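Alpha-amylase (Eubacterium rectale DSM 17629, PDB 6AZ5) probably binds starch-type alpha-glucans through this family CBM41 carbohydrate-binding module, part of a cell-surface amylase of a human gut bacterium. Local coordinates at residues A[22-27]-A[70-75]; A[82-87]-A[102-107]. One frame throughout, in Å; residues are numbered along the deposited sequence.

Interaction 1: residues A[22-27]-A[70-75]; sequences KVDLWM and KARYDN
Asp24 and Arg72 form a hydrogen-bonded antiparallel pair, Trp26 and Lys70 form the next one, and Leu25 faces Ala71 between them with the CA atoms 4.5 Å apart. Beyond the strand ends, Asn75 N still donates to Lys22 O at 2.8 Å. The side chains of Asp24, Trp26, Lys70 and Arg72 share one face of the sheet. There Arg72 grips Asp24 side-on: NE meets the syn lone pair of OD1 at 2.9 Å, nearly straight at 174°, and NH2 reaches OD2 at 2.8 Å. Carboxylate and guanidinium are close to coplanar, 20° apart; the bend of the Arg72 chain at chi3 (-51°) brings NE and NH2 back toward the Asp24 carboxylate. Asn75 ND2 adds a longer bond to Asp24 OD2, 3.2 Å, from the opposite face of the carboxylate to NH2, and Ser35 also hydrogen-bonds this oxygen. Trp26 lies obliquely to the guanidinium, its CE3 over the middle of one guanidinium face and 3.5 Å from Arg72 CZ, while Trp79 makes a cation-pi contact with the same arginine. On the other face Leu25 CD2 packs against Ala71 CB. Two bonds and an aromatic neighbour thus fix the rotation of the guanidinium, and the largely buried Asp24 carboxylate is probably kept ionised by the charge of Arg72 and its several donors.

Interaction 2: residues A[82-87]-A[102-107]; sequences GSDTAD and YVDGSD
Asp84 reaches from the 82-87 loop into the turn that follows strand 99-103, and its carboxylate meets both Tyr102 and Asp104. The hydrogen bonding centres on Tyr102, whose OH donates to Asp84 OD2 at 2.8 Å. That oxygen lies at the edge of the tyrosine ring, yet the hydroxyl comes from well above the carboxylate plane, 55° out of it. With CG of Asp84 anti to its own backbone nitrogen (chi1 -172°), the carboxylate is carried across to the Tyr102 hydroxyl. OD2 also forms a salt bridge with Arg88, and OD1 takes a weak bond from Thr85 N. Backbone hydrogen bonding closes the type II turn from Val103 to Ser106, in which Ser106 N donates to Val103 O at 3.1 Å. Gly105 has a positive phi, where a side chain would jam against the preceding carbonyl. The electrostatic feature is a close acidic pair: Asp84 OD1 lies 2.8 Å from Asp104 OD1, with the carboxylate planes 63° apart. Tyr9 and Tyr73 both hydrogen-bond that Asp104 oxygen. Farther out, a water donates to Asp87 O and, weakly, to Asp107 OD1, each at 3.2 Å; Ser89 N also hydrogen-bonds Asp107 OD1. Replacing Asp84 with an alanine here would probably deprive the Tyr102 hydroxyl of its acceptor and Arg88 of its carboxylate mate, opening a gap between loop and turn. Two carboxylates this close suggest that one may have a raised pKa; Arg88 would probably offset part of the charge on Asp84, and hydrogen bonds from tyrosine hydroxyls would stabilise the rest.

The two contacts lie in series along the chain, with interaction 1 closing at residue 75 before interaction 2 opens at 82, and their centres are about 10 Å apart. Both reach the same mixed beta-sheet: interaction 1 pairs strands 24-29 and 66-72, while interaction 2 joins the loop between strands 66-72 and 88-91 to the end of strand 99-103. They also touch directly, since Lys70 NZ forms a salt bridge with Asp87 OD1 at 2.6 Å. Tyr102 OH hydrogen-bonds Ala71 N, and Tyr73 N probably donates to Gly82 O, so the end of strand 66-72, the loop after it and segment 102-107 form one connected corner of this all-beta module.

Interaction 1: residues A[22-27]-A[70-75]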
ATOM      1  N   LYS A  22       5.456  -9.100  -7.860  1.00 20.46           N
ATOM      2  CA  LYS A  22       5.900  -9.874  -6.710  1.00 24.12           C
ATOM      3  C   LYS A  22       5.665  -9.124  -5.397  1.00 21.32           C
ATOM      4  O   LYS A  22       5.555  -9.735  -4.338  1.00 23.32           O
ATOM      5  CB  LYS A  22       7.379 -10.242  -6.867  1.00 26.86           C
ATOM      6  CG  LYS A  22       7.706 -10.805  -8.245  1.00 32.57           C
ATOM      7  CD  LYS A  22       9.105 -11.396  -8.331  1.00 36.85           C
ATOM      8  CE  LYS A  22       9.377 -11.907  -9.740  1.00 42.57           C
ATOM      9  NZ  LYS A  22      10.613 -12.725  -9.823  1.00 47.88           N
ATOM     10  N   VAL A  23       5.591  -7.799  -5.466  1.00 23.94           N
ATOM     11  CA  VAL A  23       5.335  -6.992  -4.271  1.00 18.94           C
ATOM     12  C   VAL A  23       3.834  -6.876  -4.034  1.00 19.29           C
ATOM     13  O   VAL A  23       3.090  -6.499  -4.945  1.00 20.59           O
ATOM     14  CB  VAL A  23       5.932  -5.577  -4.398  1.00 22.27           C
ATOM     15  CG1 VAL A  23       5.810  -4.822  -3.083  1.00 18.55           C
ATOM     16  CG2 VAL A  23       7.380  -5.644  -4.844  1.00 23.60           C
ATOM     17  N   ASP A  24       3.379  -7.213  -2.831  1.00 17.70           N
ATOM     18  CA  ASP A  24       1.973  -7.002  -2.498  1.00 17.94           C
ATOM     19  C   ASP A  24       1.777  -6.440  -1.092  1.00 17.09           C
ATOM     20  O   ASP A  24       2.735  -6.075  -0.403  1.00 14.73           O
ATOM     21  CB  ASP A  24       1.154  -8.299  -2.672  1.00 16.77           C
ATOM     22  CG  ASP A  24       1.577  -9.428  -1.727  1.00 24.49           C
ATOM     23  OD1 ASP A  24       2.033  -9.163  -0.595  1.00 25.50           O
ATOM     24  OD2 ASP A  24       1.427 -10.609  -2.118  1.00 24.76           O
ATOM     25  N   LEU A  25       0.514  -6.351  -0.702  1.00 11.91           N
ATOM     26  CA  LEU A  25       0.124  -5.996   0.648  1.00 15.78           C
ATOM     27  C   LEU A  25      -0.701  -7.134   1.214  1.00 14.86           C
ATOM     28  O   LEU A  25      -1.618  -7.620   0.556  1.00 13.25           O
ATOM     29  CB  LEU A  25      -0.699  -4.705   0.677  1.00 13.63           C
ATOM     30  CG  LEU A  25      -0.135  -3.418   0.094  1.00 11.69           C
ATOM     31  CD1 LEU A  25      -1.190  -2.315   0.175  1.00 11.89           C
ATOM     32  CD2 LEU A  25       1.153  -3.013   0.820  1.00 13.30           C
ATOM     33  N   TRP A  26      -0.373  -7.559   2.427  1.00 15.68           N
ATOM     34  CA  TRP A  26      -1.236  -8.471   3.156  1.00 15.13           C
ATOM     35  C   TRP A  26      -2.150  -7.637   4.043  1.00 17.08           C
ATOM     36  O   TRP A  26      -1.681  -6.933   4.931  1.00 14.49           O
ATOM     37  CB  TRP A  26      -0.421  -9.455   3.989  1.00 13.20           C
ATOM     38  CG  TRP A  26      -1.234 -10.582   4.513  1.00 19.78           C
ATOM     39  CD1 TRP A  26      -1.802 -10.681   5.748  1.00 19.37           C
ATOM     40  CD2 TRP A  26      -1.587 -11.777   3.809  1.00 22.57           C
ATOM     41  NE1 TRP A  26      -2.480 -11.870   5.861  1.00 22.30           N
ATOM     42  CE2 TRP A  26      -2.362 -12.562   4.682  1.00 23.04           C
ATOM     43  CE3 TRP A  26      -1.318 -12.264   2.523  1.00 24.55           C
ATOM     44  CZ2 TRP A  26      -2.876 -13.803   4.313  1.00 25.57           C
ATOM     45  CZ3 TRP A  26      -1.822 -13.496   2.161  1.00 24.37           C
ATOM     46  CH2 TRP A  26      -2.594 -14.251   3.052  1.00 24.44           C
ATOM     47  N   MET A  27      -3.453  -7.699   3.799  1.00 17.75           N
ATOM     48  CA  MET A  27      -4.366  -6.803   4.495  1.00 14.19           C
ATOM     49  C   MET A  27      -5.466  -7.553   5.224  1.00 14.21           C
ATOM     50  O   MET A  27      -5.840  -8.659   4.828  1.00 18.55           O
ATOM     51  CB  MET A  27      -4.970  -5.804   3.504  1.00 14.16           C
ATOM     52  CG  MET A  27      -3.949  -5.154   2.594  1.00 11.48           C
ATOM     53  SD  MET A  27      -4.688  -3.978   1.438  1.00 17.50           S
ATOM     54  CE  MET A  27      -4.949  -2.567   2.513  1.00  9.91           C
ATOM     55  N   LYS A  70       0.514  -5.072   5.942  1.00 17.01           N
ATOM     56  CA  LYS A  70       1.963  -4.998   5.847  1.00 22.63           C
ATOM     57  C   LYS A  70       2.411  -5.383   4.440  1.00 18.78           C
ATOM     58  O   LYS A  70       1.809  -6.240   3.798  1.00 16.78           O
ATOM     59  CB  LYS A  70       2.621  -5.899   6.896  1.00 23.07           C
ATOM     60  CG  LYS A  70       2.289  -7.362   6.737  1.00 27.45           C
ATOM     61  CD  LYS A  70       2.824  -8.187   7.902  1.00 40.09           C
ATOM     62  CE  LYS A  70       2.039  -7.930   9.172  1.00 34.98           C
ATOM     63  NZ  LYS A  70       2.347  -8.936  10.228  1.00 33.69           N
ATOM     64  N   ALA A  71       3.460  -4.732   3.958  1.00 19.21           N
ATOM     65  CA  ALA A  71       4.008  -5.056   2.649  1.00 21.74           C
ATOM     66  C   ALA A  71       4.716  -6.417   2.665  1.00 26.23           C
ATOM     67  O   ALA A  71       5.242  -6.827   3.697  1.00 26.21           O
ATOM     68  CB  ALA A  71       4.961  -3.966   2.199  1.00 19.92           C
ATOM     69  N   ARG A  72       4.707  -7.115   1.529  1.00 21.76           N
ATOM     70  CA  ARG A  72       5.489  -8.344   1.350  1.00 20.94           C
ATOM     71  C   ARG A  72       6.324  -8.213   0.083  1.00 20.92           C
ATOM     72  O   ARG A  72       5.827  -7.750  -0.944  1.00 24.39           O
ATOM     73  CB  ARG A  72       4.585  -9.573   1.284  1.00 19.00           C
ATOM     74  CG  ARG A  72       3.749  -9.778   2.526  1.00 17.48           C
ATOM     75  CD  ARG A  72       3.075 -11.137   2.518  1.00 21.96           C
ATOM     76  NE  ARG A  72       2.366 -11.365   1.263  1.00 23.56           N
ATOM     77  CZ  ARG A  72       1.775 -12.507   0.929  1.00 27.47           C
ATOM     78  NH1 ARG A  72       1.803 -13.538   1.764  1.00 31.04           N
ATOM     79  NH2 ARG A  72       1.158 -12.617  -0.243  1.00 18.97           N
ATOM     80  N   TYR A  73       7.593  -8.610   0.157  1.00 21.08           N
ATOM     81  CA  TYR A  73       8.576  -8.227  -0.862  1.00 22.13           C
ATOM     82  C   TYR A  73       8.651  -9.155  -2.073  1.00 23.19           C
ATOM     83  O   TYR A  73       9.030  -8.729  -3.167  1.00 20.83           O
ATOM     84  CB  TYR A  73       9.969  -8.128  -0.232  1.00 25.32           C
ATOM     85  CG  TYR A  73      10.062  -7.167   0.933  1.00 30.94           C
ATOM     86  CD1 TYR A  73       9.234  -6.058   1.014  1.00 27.17           C
ATOM     87  CD2 TYR A  73      10.979  -7.374   1.954  1.00 36.47           C
ATOM     88  CE1 TYR A  73       9.316  -5.181   2.082  1.00 40.12           C
ATOM     89  CE2 TYR A  73      11.072  -6.505   3.023  1.00 34.44           C
ATOM     90  CZ  TYR A  73      10.238  -5.411   3.084  1.00 41.25           C
ATOM     91  OH  TYR A  73      10.328  -4.542   4.148  1.00 39.92           O
ATOM     92  N   ASP A  74       8.311 -10.422  -1.880  1.00 27.25           N
ATOM     93  CA  ASP A  74       8.404 -11.396  -2.963  1.00 26.95           C
ATOM     94  C   ASP A  74       7.378 -12.494  -2.737  1.00 27.39           C
ATOM     95  O   ASP A  74       7.671 -13.506  -2.098  1.00 30.84           O
ATOM     96  CB  ASP A  74       9.819 -11.979  -3.044  1.00 31.63           C
ATOM     97  CG  ASP A  74      10.074 -12.741  -4.341  1.00 40.46           C
ATOM     98  OD1 ASP A  74       9.105 -13.068  -5.057  1.00 36.56           O
ATOM     99  OD2 ASP A  74      11.256 -13.019  -4.642  1.00 45.12           O
ATOM    100  N   ASN A  75       6.174 -12.294  -3.261  1.00 24.33           N
ATOM    101  CA  ASN A  75       5.072 -13.199  -2.961  1.00 28.94           C
ATOM    102  C   ASN A  75       5.177 -14.533  -3.697  1.00 29.23           C
ATOM    103  O   ASN A  75       4.358 -15.426  -3.487  1.00 31.29           O
ATOM    104  CB  ASN A  75       3.728 -12.532  -3.269  1.00 25.92           C
ATOM    105  CG  ASN A  75       3.609 -12.072  -4.716  1.00 28.87           C
ATOM    106  OD1 ASN A  75       4.405 -12.448  -5.576  1.00 29.78           O
ATOM    107  ND2 ASN A  75       2.599 -11.251  -4.985  1.00 25.06           N
TER

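Interaction 2: residues A[82-87]-A[102-107]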
ATOM      1  N   GLY A  82       9.976 -12.363   2.420  1.00 23.91           N
ATOM      2  CA  GLY A  82      10.169 -11.164   3.212  1.00 34.66           C
ATOM      3  C   GLY A  82       8.942 -10.272   3.291  1.00 29.53           C
ATOM      4  O   GLY A  82       8.157 -10.186   2.349  1.00 29.11           O
ATOM      5  N   SER A  83       8.779  -9.608   4.428  1.00 31.33           N
ATOM      6  CA  SER A  83       7.710  -8.633   4.590  1.00 29.06           C
ATOM      7  C   SER A  83       8.235  -7.370   5.262  1.00 39.87           C
ATOM      8  O   SER A  83       9.429  -7.258   5.530  1.00 41.97           O
ATOM      9  CB  SER A  83       6.548  -9.239   5.385  1.00 31.27           C
ATOM     10  OG  SER A  83       6.948  -9.607   6.690  1.00 34.29           O
ATOM     11  N   ASP A  84       7.345  -6.419   5.528  1.00 37.73           N
ATOM     12  CA  ASP A  84       7.730  -5.176   6.197  1.00 37.17           C
ATOM     13  C   ASP A  84       8.153  -5.454   7.644  1.00 45.29           C
ATOM     14  O   ASP A  84       7.902  -6.549   8.173  1.00 40.75           O
ATOM     15  CB  ASP A  84       6.578  -4.169   6.158  1.00 33.67           C
ATOM     16  CG  ASP A  84       6.977  -2.790   6.666  1.00 42.82           C
ATOM     17  OD1 ASP A  84       8.144  -2.391   6.471  1.00 45.93           O
ATOM     18  OD2 ASP A  84       6.124  -2.116   7.281  1.00 38.94           O
ATOM     19  N   THR A  85       8.784  -4.471   8.288  1.00 41.95           N
ATOM     20  CA  THR A  85       9.347  -4.688   9.626  1.00 44.93           C
ATOM     21  C   THR A  85       8.339  -4.772  10.787  1.00 38.21           C
ATOM     22  O   THR A  85       8.740  -5.096  11.904  1.00 33.73           O
ATOM     23  CB  THR A  85      10.399  -3.591   9.980  1.00 40.01           C
ATOM     24  OG1 THR A  85       9.793  -2.294   9.919  1.00 43.21           O
ATOM     25  CG2 THR A  85      11.566  -3.654   9.019  1.00 43.17           C
ATOM     26  N   ALA A  86       7.053  -4.516  10.530  1.00 40.64           N
ATOM     27  CA  ALA A  86       6.011  -4.640  11.571  1.00 39.21           C
ATOM     28  C   ALA A  86       4.576  -4.507  11.043  1.00 34.93           C
ATOM     29  O   ALA A  86       4.368  -4.118   9.895  1.00 39.96           O
ATOM     30  CB  ALA A  86       6.228  -3.606  12.677  1.00 30.67           C
ATOM     31  N   ASP A  87       3.599  -4.839  11.892  1.00 25.41           N
ATOM     32  CA  ASP A  87       2.181  -4.571  11.630  1.00 30.07           C
ATOM     33  C   ASP A  87       1.936  -3.084  11.405  1.00 36.45           C
ATOM     34  O   ASP A  87       2.328  -2.256  12.229  1.00 32.47           O
ATOM     35  CB  ASP A  87       1.303  -5.026  12.804  1.00 27.58           C
ATOM     36  CG  ASP A  87       0.901  -6.487  12.723  1.00 41.31           C
ATOM     37  OD1 ASP A  87       1.644  -7.279  12.106  1.00 36.93           O
ATOM     38  OD2 ASP A  87      -0.165  -6.841  13.289  1.00 31.71           O
ATOM     39  N   TYR A 102       2.490   4.830   1.812  1.00 16.84           N
ATOM     40  CA  TYR A 102       3.059   3.805   2.655  1.00 19.33           C
ATOM     41  C   TYR A 102       4.552   3.714   2.375  1.00 23.58           C
ATOM     42  O   TYR A 102       4.980   3.154   1.369  1.00 16.70           O
ATOM     43  CB  TYR A 102       2.335   2.474   2.417  1.00 21.05           C
ATOM     44  CG  TYR A 102       2.838   1.281   3.199  1.00 23.29           C
ATOM     45  CD1 TYR A 102       3.667   1.434   4.303  1.00 18.80           C
ATOM     46  CD2 TYR A 102       2.418  -0.006   2.870  1.00 19.94           C
ATOM     47  CE1 TYR A 102       4.110   0.338   5.022  1.00 20.86           C
ATOM     48  CE2 TYR A 102       2.846  -1.108   3.589  1.00 20.66           C
ATOM     49  CZ  TYR A 102       3.693  -0.929   4.666  1.00 24.85           C
ATOM     50  OH  TYR A 102       4.125  -2.015   5.390  1.00 17.32           O
ATOM     51  N   VAL A 103       5.332   4.303   3.275  1.00 24.95           N
ATOM     52  CA  VAL A 103       6.774   4.120   3.270  1.00 21.60           C
ATOM     53  C   VAL A 103       7.088   2.898   4.115  1.00 23.15           C
ATOM     54  O   VAL A 103       6.659   2.810   5.265  1.00 27.44           O
ATOM     55  CB  VAL A 103       7.523   5.352   3.814  1.00 22.98           C
ATOM     56  CG1 VAL A 103       8.954   4.985   4.188  1.00 24.84           C
ATOM     57  CG2 VAL A 103       7.505   6.477   2.790  1.00 18.31           C
ATOM     58  N   ASP A 104       7.800   1.941   3.523  1.00 28.19           N
ATOM     59  CA  ASP A 104       8.238   0.754   4.236  1.00 25.93           C
ATOM     60  C   ASP A 104       8.939   1.184   5.520  1.00 28.47           C
ATOM     61  O   ASP A 104       9.884   1.973   5.475  1.00 28.35           O
ATOM     62  CB  ASP A 104       9.169  -0.089   3.361  1.00 28.12           C
ATOM     63  CG  ASP A 104       9.460  -1.444   3.963  1.00 32.45           C
ATOM     64  OD1 ASP A 104       8.642  -2.364   3.763  1.00 34.69           O
ATOM     65  OD2 ASP A 104      10.496  -1.589   4.648  1.00 33.19           O
ATOM     66  N   GLY A 105       8.449   0.699   6.657  1.00 26.90           N
ATOM     67  CA  GLY A 105       8.995   1.085   7.945  1.00 33.05           C
ATOM     68  C   GLY A 105       8.067   1.915   8.822  1.00 35.85           C
ATOM     69  O   GLY A 105       8.415   2.251   9.954  1.00 30.82           O
ATOM     70  N   SER A 106       6.880   2.238   8.312  1.00 36.47           N
ATOM     71  CA  SER A 106       5.922   3.041   9.074  1.00 34.35           C
ATOM     72  C   SER A 106       4.476   2.861   8.608  1.00 27.91           C
ATOM     73  O   SER A 106       4.223   2.365   7.511  1.00 25.58           O
ATOM     74  CB  SER A 106       6.309   4.525   9.003  1.00 39.36           C
ATOM     75  OG  SER A 106       6.653   4.905   7.681  1.00 36.74           O
ATOM     76  N   ASP A 107       3.534   3.261   9.457  1.00 27.46           N
ATOM     77  CA  ASP A 107       2.124   3.288   9.093  1.00 24.86           C
ATOM     78  C   ASP A 107       1.915   4.112   7.818  1.00 25.16           C
ATOM     79  O   ASP A 107       2.606   5.111   7.601  1.00 24.71           O
ATOM     80  CB  ASP A 107       1.280   3.864  10.237  1.00 28.85           C
ATOM     81  CG  ASP A 107       0.914   2.826  11.293  1.00 32.97           C
ATOM     82  OD1 ASP A 107       0.785   1.635  10.950  1.00 31.20           O
ATOM     83  OD2 ASP A 107       0.732   3.210  12.469  1.00 37.31           O
TER
HETATM   84  O   HOH W   1       2.957   0.730  13.055  1.00 28.17           O